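Local coordinates for calcium uptake protein 2, mitochondrial (Homo sapiens, PDB 6LB7) that probably senses calcium through its EF-hands and helps to regulate calcium uptake into mitochondria, at residues I116-F121 with T157-F162; M28-F33 with R74-K79. One frame throughout, in Å; residues are numbered along the deposited sequence.

Interaction 1 (I116-F121 with T157-F162); sequences IEKREF and TLQMRF. With CA (calcium ion), chain F.
The ring of F121 receives the edge of F162 on one face, in an edge-to-face stack with centroids 5.9 Å apart and planes at 82°. L158 CD1 and Q159 CG approach the F121 ring obliquely. Water 1 lies at its edge, in the ring plane. F121 CG is anti to the backbone N (chi1 -165°), and this sets the ring against L158 and F162. There F121 CZ comes 4.4 Å from F162 CE2. F162 makes a second edge-to-face pair with F179 of helix 173-196.

Segment 116-121 ends the calcium loop of an EF-hand and starts its exiting helix. E120 binds calcium through both carboxylate oxygens, OE1 and OE2, with side-chain oxygens of D109, D111 and N113, the backbone O of M115 and water 2 completing the site. E117 N donates to E120 OE1 (2.9 Å), on its anti side, and this probably steadies the bidentate carboxylate. E117 OE1 also forms a salt bridge with R119 NH2, 3.2 Å away.

The polar part of the contact lies next to the rings. Water 1 donates to K118 O and to Q159 OE1 (2.9 Å), so it joins the two helices. The K118 chain is extended and crosses Q159 at about a right angle. K118 CE rests 3.3 Å from Q159 OE1. Q159 NE2 is turned to I154 O, so both ends of the amide are used.

Interaction 2 (M28-F33 with R74-K79); sequences MTPRDF and RDLGDK
T29 and D78 meet at an oblique crossing. T29 OG1 donates to D78 OD1 over 3.0 Å and uses the anti lone pair of that oxygen. The T29 hydroxyl sits between the backbone N and the carbonyl carbon (chi1 63°). From there it also accepts from D32 N, while T29 N donates to D32 OD2. These two bonds make a capping box at the start of helix 30-38. A valine at T29 would probably leave D32 N without its cap and D78 OD1 without its hydroxyl donor.

R31 runs extended past the same carboxylate. R31 CD lies 3.6 Å from D78 OD1, and the guanidinium and carboxylate planes are 53° apart. R31 NE stays 4.5 Å from D78 OD2, beyond a salt bridge. Water 3, at the guanidinium edge, accepts from R31 NH1 and donates to D32 OD1. Its approach to D78 OD1 is unusually short, so the detail there is doubtful.

The pyrrolidine of P30 leans on L76, with P30 CG 3.8 Å from L76 CB. P30 CD is 3.3 Å from G77 O. That carbonyl takes R31 N, with the donor above the carbonyl plane. G77 has positive phi, follows the last residue of helix 72-76 and lies in the type II' turn from L76 to K79.

The start of helix 30-38 thus meets the end of 72-76. Carboxylates D32 and D78 lie close together, and the nearby arginine probably eases their repulsion.

Interaction 1 is the more buried of the two and interaction 2 is only partly buried, with R31 and D78 exposed. In 116-121 with 157-162 direct contact is mainly aromatic and apolar, and a water supplies the polar link. In 28-33 with 74-79 direct hydrogen bonds and nearby charges sit beside a proline-leucine contact. The calcium site belongs to interaction 1 alone. Different helices are joined in each case, but helix 84-94 is touched from both, by F121 and L158 in one and by M28 and F33 in the other. The centres of interactions 1 and 2 are about 18 Å apart. They also meet directly, where T157 CG2 packs 3.6 Å from L76 CD1.

Interaction 1 (I116-F121 with T157-F162)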
loop_
_atom_site.group_PDB
_atom_site.type_symbol
_atom_site.label_atom_id
_atom_site.label_comp_id
_atom_site.label_asym_id
_atom_site.label_seq_id
_atom_site.Cartn_x
_atom_site.Cartn_y
_atom_site.Cartn_z
ATOM N N ILE B 116 9.323 -20.512 -11.194
ATOM C CA ILE B 116 10.033 -20.532 -9.936
ATOM C C ILE B 116 10.744 -21.862 -9.818
ATOM O O ILE B 116 10.144 -22.928 -10.003
ATOM C CB ILE B 116 9.086 -20.300 -8.755
ATOM C CG1 ILE B 116 8.555 -18.865 -8.793
ATOM C CG2 ILE B 116 9.838 -20.595 -7.461
ATOM C CD1 ILE B 116 7.464 -18.630 -7.778
ATOM N N GLU B 117 12.029 -21.807 -9.531
ATOM C CA GLU B 117 12.795 -23.023 -9.366
ATOM C C GLU B 117 13.125 -23.210 -7.896
ATOM O O GLU B 117 13.099 -22.257 -7.107
ATOM C CB GLU B 117 14.046 -22.966 -10.243
ATOM C CG GLU B 117 13.661 -22.516 -11.640
ATOM C CD GLU B 117 14.668 -22.879 -12.712
ATOM O OE1 GLU B 117 15.587 -23.683 -12.449
ATOM O OE2 GLU B 117 14.531 -22.348 -13.831
ATOM N N LYS B 118 13.399 -24.467 -7.529
ATOM C CA LYS B 118 13.681 -24.778 -6.133
ATOM C C LYS B 118 14.693 -23.800 -5.551
ATOM O O LYS B 118 14.535 -23.336 -4.416
ATOM C CB LYS B 118 14.174 -26.221 -5.997
ATOM C CG LYS B 118 14.308 -26.687 -4.544
ATOM C CD LYS B 118 14.558 -28.187 -4.459
ATOM C CE LYS B 118 14.731 -28.631 -3.007
ATOM N NZ LYS B 118 14.839 -30.110 -2.869
ATOM N N ARG B 119 15.709 -23.434 -6.342
ATOM C CA ARG B 119 16.754 -22.527 -5.867
ATOM C C ARG B 119 16.192 -21.153 -5.536
ATOM O O ARG B 119 16.637 -20.503 -4.581
ATOM C CB ARG B 119 17.856 -22.405 -6.926
ATOM C CG ARG B 119 18.622 -21.085 -6.893
ATOM C CD ARG B 119 19.589 -20.933 -8.090
ATOM N NE ARG B 119 18.908 -21.109 -9.370
ATOM C CZ ARG B 119 18.915 -22.240 -10.068
ATOM N NH1 ARG B 119 19.570 -23.294 -9.614
ATOM N NH2 ARG B 119 18.261 -22.323 -11.217
ATOM N N GLU B 120 15.212 -20.691 -6.312
ATOM C CA GLU B 120 14.580 -19.410 -6.022
ATOM C C GLU B 120 13.673 -19.495 -4.796
ATOM O O GLU B 120 13.596 -18.548 -4.009
ATOM C CB GLU B 120 13.786 -18.947 -7.236
ATOM C CG GLU B 120 14.698 -18.576 -8.416
ATOM C CD GLU B 120 13.906 -18.297 -9.671
ATOM O OE1 GLU B 120 12.957 -19.063 -9.951
ATOM O OE2 GLU B 120 14.238 -17.321 -10.373
ATOM N N PHE B 121 12.960 -20.610 -4.629
ATOM C CA PHE B 121 12.123 -20.771 -3.442
ATOM C C PHE B 121 12.982 -20.827 -2.193
ATOM O O PHE B 121 12.565 -20.373 -1.124
ATOM C CB PHE B 121 11.280 -22.036 -3.578
ATOM C CG PHE B 121 10.136 -22.127 -2.612
ATOM C CD1 PHE B 121 9.054 -21.265 -2.714
ATOM C CD2 PHE B 121 10.130 -23.100 -1.615
ATOM C CE1 PHE B 121 7.979 -21.363 -1.835
ATOM C CE2 PHE B 121 9.060 -23.204 -0.725
ATOM C CZ PHE B 121 7.983 -22.338 -0.841
ATOM N N THR B 157 6.835 -31.035 2.102
ATOM C CA THR B 157 5.638 -31.205 1.277
ATOM C C THR B 157 5.570 -30.180 0.148
ATOM O O THR B 157 5.344 -30.543 -1.012
ATOM C CB THR B 157 4.383 -31.108 2.144
ATOM O OG1 THR B 157 4.433 -32.099 3.174
ATOM C CG2 THR B 157 3.129 -31.319 1.301
ATOM N N LEU B 158 5.746 -28.887 0.465
ATOM C CA LEU B 158 5.668 -27.868 -0.587
ATOM C C LEU B 158 6.787 -28.033 -1.617
ATOM O O LEU B 158 6.563 -27.889 -2.825
ATOM C CB LEU B 158 5.711 -26.461 0.019
ATOM C CG LEU B 158 4.475 -25.937 0.755
ATOM C CD1 LEU B 158 4.594 -24.443 0.982
ATOM C CD2 LEU B 158 3.162 -26.275 0.000
ATOM N N GLN B 159 8.004 -28.312 -1.171
ATOM C CA GLN B 159 9.082 -28.469 -2.145
ATOM C C GLN B 159 8.823 -29.670 -3.056
ATOM O O GLN B 159 9.108 -29.617 -4.255
ATOM C CB GLN B 159 10.424 -28.588 -1.428
ATOM C CG GLN B 159 10.820 -27.330 -0.697
ATOM C CD GLN B 159 12.198 -27.429 -0.108
ATOM O OE1 GLN B 159 13.161 -26.930 -0.683
ATOM N NE2 GLN B 159 12.309 -28.084 1.042
ATOM N N MET B 160 8.245 -30.744 -2.508
ATOM C CA MET B 160 7.818 -31.879 -3.328
ATOM C C MET B 160 6.753 -31.475 -4.338
ATOM O O MET B 160 6.865 -31.775 -5.532
ATOM C CB MET B 160 7.259 -32.989 -2.441
ATOM C CG MET B 160 8.240 -33.587 -1.479
ATOM S SD MET B 160 9.292 -34.732 -2.367
ATOM C CE MET B 160 8.129 -35.390 -3.561
ATOM N N ARG B 161 5.681 -30.845 -3.851
ATOM C CA ARG B 161 4.572 -30.463 -4.715
ATOM C C ARG B 161 5.031 -29.525 -5.827
ATOM O O ARG B 161 4.602 -29.654 -6.979
ATOM C CB ARG B 161 3.485 -29.815 -3.860
ATOM C CG ARG B 161 2.463 -29.003 -4.564
ATOM C CD ARG B 161 1.547 -29.791 -5.403
ATOM N NE ARG B 161 0.284 -29.453 -5.224
ATOM C CZ ARG B 161 -0.401 -28.973 -6.078
ATOM N NH1 ARG B 161 0.053 -28.760 -7.177
ATOM N NH2 ARG B 161 -1.539 -28.692 -5.829
ATOM N N PHE B 162 5.938 -28.602 -5.515
ATOM C CA PHE B 162 6.341 -27.580 -6.472
ATOM C C PHE B 162 7.483 -28.044 -7.368
ATOM O O PHE B 162 7.492 -27.733 -8.564
ATOM C CB PHE B 162 6.751 -26.289 -5.740
ATOM C CG PHE B 162 5.603 -25.593 -5.019
ATOM C CD1 PHE B 162 4.285 -25.787 -5.424
ATOM C CD2 PHE B 162 5.848 -24.747 -3.938
ATOM C CE1 PHE B 162 3.228 -25.161 -4.762
ATOM C CE2 PHE B 162 4.792 -24.108 -3.269
ATOM C CZ PHE B 162 3.479 -24.318 -3.682
HETATM CA CA CA F . 12.957 -18.272 -12.175
HETATM O O HOH W 1 13.154 -24.283 -1.909
HETATM O O HOH W 2 14.772 -20.107 -12.600
#

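Interaction 2 (M28-F33 with R74-K79)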
loop_
_atom_site.group_PDB
_atom_site.type_symbol
_atom_site.label_atom_id
_atom_site.label_comp_id
_atom_site.label_asym_id
_atom_site.label_seq_id
_atom_site.Cartn_x
_atom_site.Cartn_y
_atom_site.Cartn_z
ATOM N N MET B 28 5.636 -28.534 11.147
ATOM C CA MET B 28 4.213 -28.823 11.148
ATOM C C MET B 28 3.878 -29.900 10.124
ATOM O O MET B 28 4.469 -29.954 9.047
ATOM C CB MET B 28 3.426 -27.563 10.804
ATOM C CG MET B 28 3.420 -26.503 11.849
ATOM S SD MET B 28 2.572 -25.067 11.133
ATOM C CE MET B 28 2.080 -24.225 12.631
ATOM N N THR B 29 2.902 -30.745 10.458
ATOM C CA THR B 29 2.174 -31.445 9.410
ATOM C C THR B 29 1.123 -30.516 8.819
ATOM O O THR B 29 0.798 -29.485 9.409
ATOM C CB THR B 29 1.475 -32.684 9.961
ATOM O OG1 THR B 29 0.500 -32.281 10.939
ATOM C CG2 THR B 29 2.501 -33.683 10.575
ATOM N N PRO B 30 0.564 -30.860 7.657
ATOM C CA PRO B 30 -0.562 -30.058 7.131
ATOM C C PRO B 30 -1.719 -29.938 8.118
ATOM O O PRO B 30 -2.345 -28.876 8.215
ATOM C CB PRO B 30 -0.961 -30.814 5.858
ATOM C CG PRO B 30 0.356 -31.441 5.401
ATOM C CD PRO B 30 1.064 -31.846 6.680
ATOM N N ARG B 31 -1.988 -30.996 8.882
ATOM C CA ARG B 31 -2.987 -30.932 9.944
ATOM C C ARG B 31 -2.626 -29.861 10.970
ATOM O O ARG B 31 -3.471 -29.023 11.332
ATOM C CB ARG B 31 -3.121 -32.303 10.618
ATOM C CG ARG B 31 -4.179 -32.391 11.740
ATOM C CD ARG B 31 -4.325 -33.838 12.209
ATOM N NE ARG B 31 -5.427 -34.041 13.141
ATOM C CZ ARG B 31 -5.356 -33.752 14.437
ATOM N NH1 ARG B 31 -4.232 -33.254 14.935
ATOM N NH2 ARG B 31 -6.401 -33.960 15.235
ATOM N N ASP B 32 -1.375 -29.879 11.457
ATOM C CA ASP B 32 -0.894 -28.841 12.369
ATOM C C ASP B 32 -1.137 -27.453 11.806
ATOM O O ASP B 32 -1.565 -26.537 12.520
ATOM C CB ASP B 32 0.611 -28.980 12.624
ATOM C CG ASP B 32 0.986 -30.216 13.411
ATOM O OD1 ASP B 32 0.125 -30.805 14.096
ATOM O OD2 ASP B 32 2.187 -30.569 13.359
ATOM N N PHE B 33 -0.751 -27.255 10.545
ATOM C CA PHE B 33 -0.866 -25.945 9.923
ATOM C C PHE B 33 -2.314 -25.476 9.908
ATOM O O PHE B 33 -2.618 -24.343 10.304
ATOM C CB PHE B 33 -0.308 -25.984 8.497
ATOM C CG PHE B 33 -0.608 -24.744 7.720
ATOM C CD1 PHE B 33 0.021 -23.554 8.033
ATOM C CD2 PHE B 33 -1.539 -24.761 6.705
ATOM C CE1 PHE B 33 -0.261 -22.407 7.324
ATOM C CE2 PHE B 33 -1.836 -23.616 6.008
ATOM C CZ PHE B 33 -1.202 -22.443 6.316
ATOM N N ARG B 74 -6.174 -30.903 3.732
ATOM C CA ARG B 74 -7.042 -31.822 4.484
ATOM C C ARG B 74 -6.821 -33.270 4.073
ATOM O O ARG B 74 -6.896 -34.161 4.920
ATOM C CB ARG B 74 -8.527 -31.444 4.307
ATOM C CG ARG B 74 -8.953 -30.257 5.201
ATOM C CD ARG B 74 -10.362 -29.701 4.853
ATOM N NE ARG B 74 -10.430 -29.109 3.513
ATOM C CZ ARG B 74 -11.545 -28.674 2.941
ATOM N NH1 ARG B 74 -12.701 -28.745 3.599
ATOM N NH2 ARG B 74 -11.512 -28.163 1.712
ATOM N N ASP B 75 -6.540 -33.532 2.786
ATOM C CA ASP B 75 -6.233 -34.900 2.367
ATOM C C ASP B 75 -4.938 -35.407 2.997
ATOM O O ASP B 75 -4.876 -36.552 3.454
ATOM C CB ASP B 75 -6.156 -34.989 0.843
ATOM C CG ASP B 75 -7.492 -34.760 0.185
ATOM O OD1 ASP B 75 -7.518 -34.477 -1.023
ATOM O OD2 ASP B 75 -8.529 -34.819 0.880
ATOM N N LEU B 76 -3.891 -34.579 3.025
ATOM C CA LEU B 76 -2.623 -35.013 3.611
ATOM C C LEU B 76 -2.737 -35.279 5.106
ATOM O O LEU B 76 -2.146 -36.234 5.618
ATOM C CB LEU B 76 -1.542 -33.966 3.364
ATOM C CG LEU B 76 -1.056 -33.867 1.921
ATOM C CD1 LEU B 76 -0.175 -32.625 1.764
ATOM C CD2 LEU B 76 -0.303 -35.141 1.565
ATOM N N GLY B 77 -3.437 -34.427 5.832
ATOM C CA GLY B 77 -3.538 -34.650 7.270
ATOM C C GLY B 77 -2.176 -34.602 7.930
ATOM O O GLY B 77 -1.428 -33.628 7.777
ATOM N N ASP B 78 -1.824 -35.673 8.664
ATOM C CA ASP B 78 -0.538 -35.751 9.357
ATOM C C ASP B 78 0.591 -36.209 8.446
ATOM O O ASP B 78 1.753 -36.274 8.880
ATOM C CB ASP B 78 -0.623 -36.697 10.559
ATOM C CG ASP B 78 -1.111 -35.999 11.828
ATOM O OD1 ASP B 78 -0.837 -34.782 12.028
ATOM O OD2 ASP B 78 -1.757 -36.680 12.644
ATOM N N LYS B 79 0.279 -36.459 7.183
ATOM C CA LYS B 79 1.263 -37.021 6.270
ATOM C C LYS B 79 1.891 -35.904 5.415
ATOM O O LYS B 79 1.683 -35.761 4.207
ATOM C CB LYS B 79 0.590 -38.128 5.473
ATOM C CG LYS B 79 0.759 -38.113 4.068
ATOM C CD LYS B 79 1.896 -38.844 3.631
ATOM C CE LYS B 79 1.996 -38.844 2.383
ATOM N NZ LYS B 79 2.911 -39.682 2.042
HETATM O O HOH W 3 -1.457 -33.183 13.880
#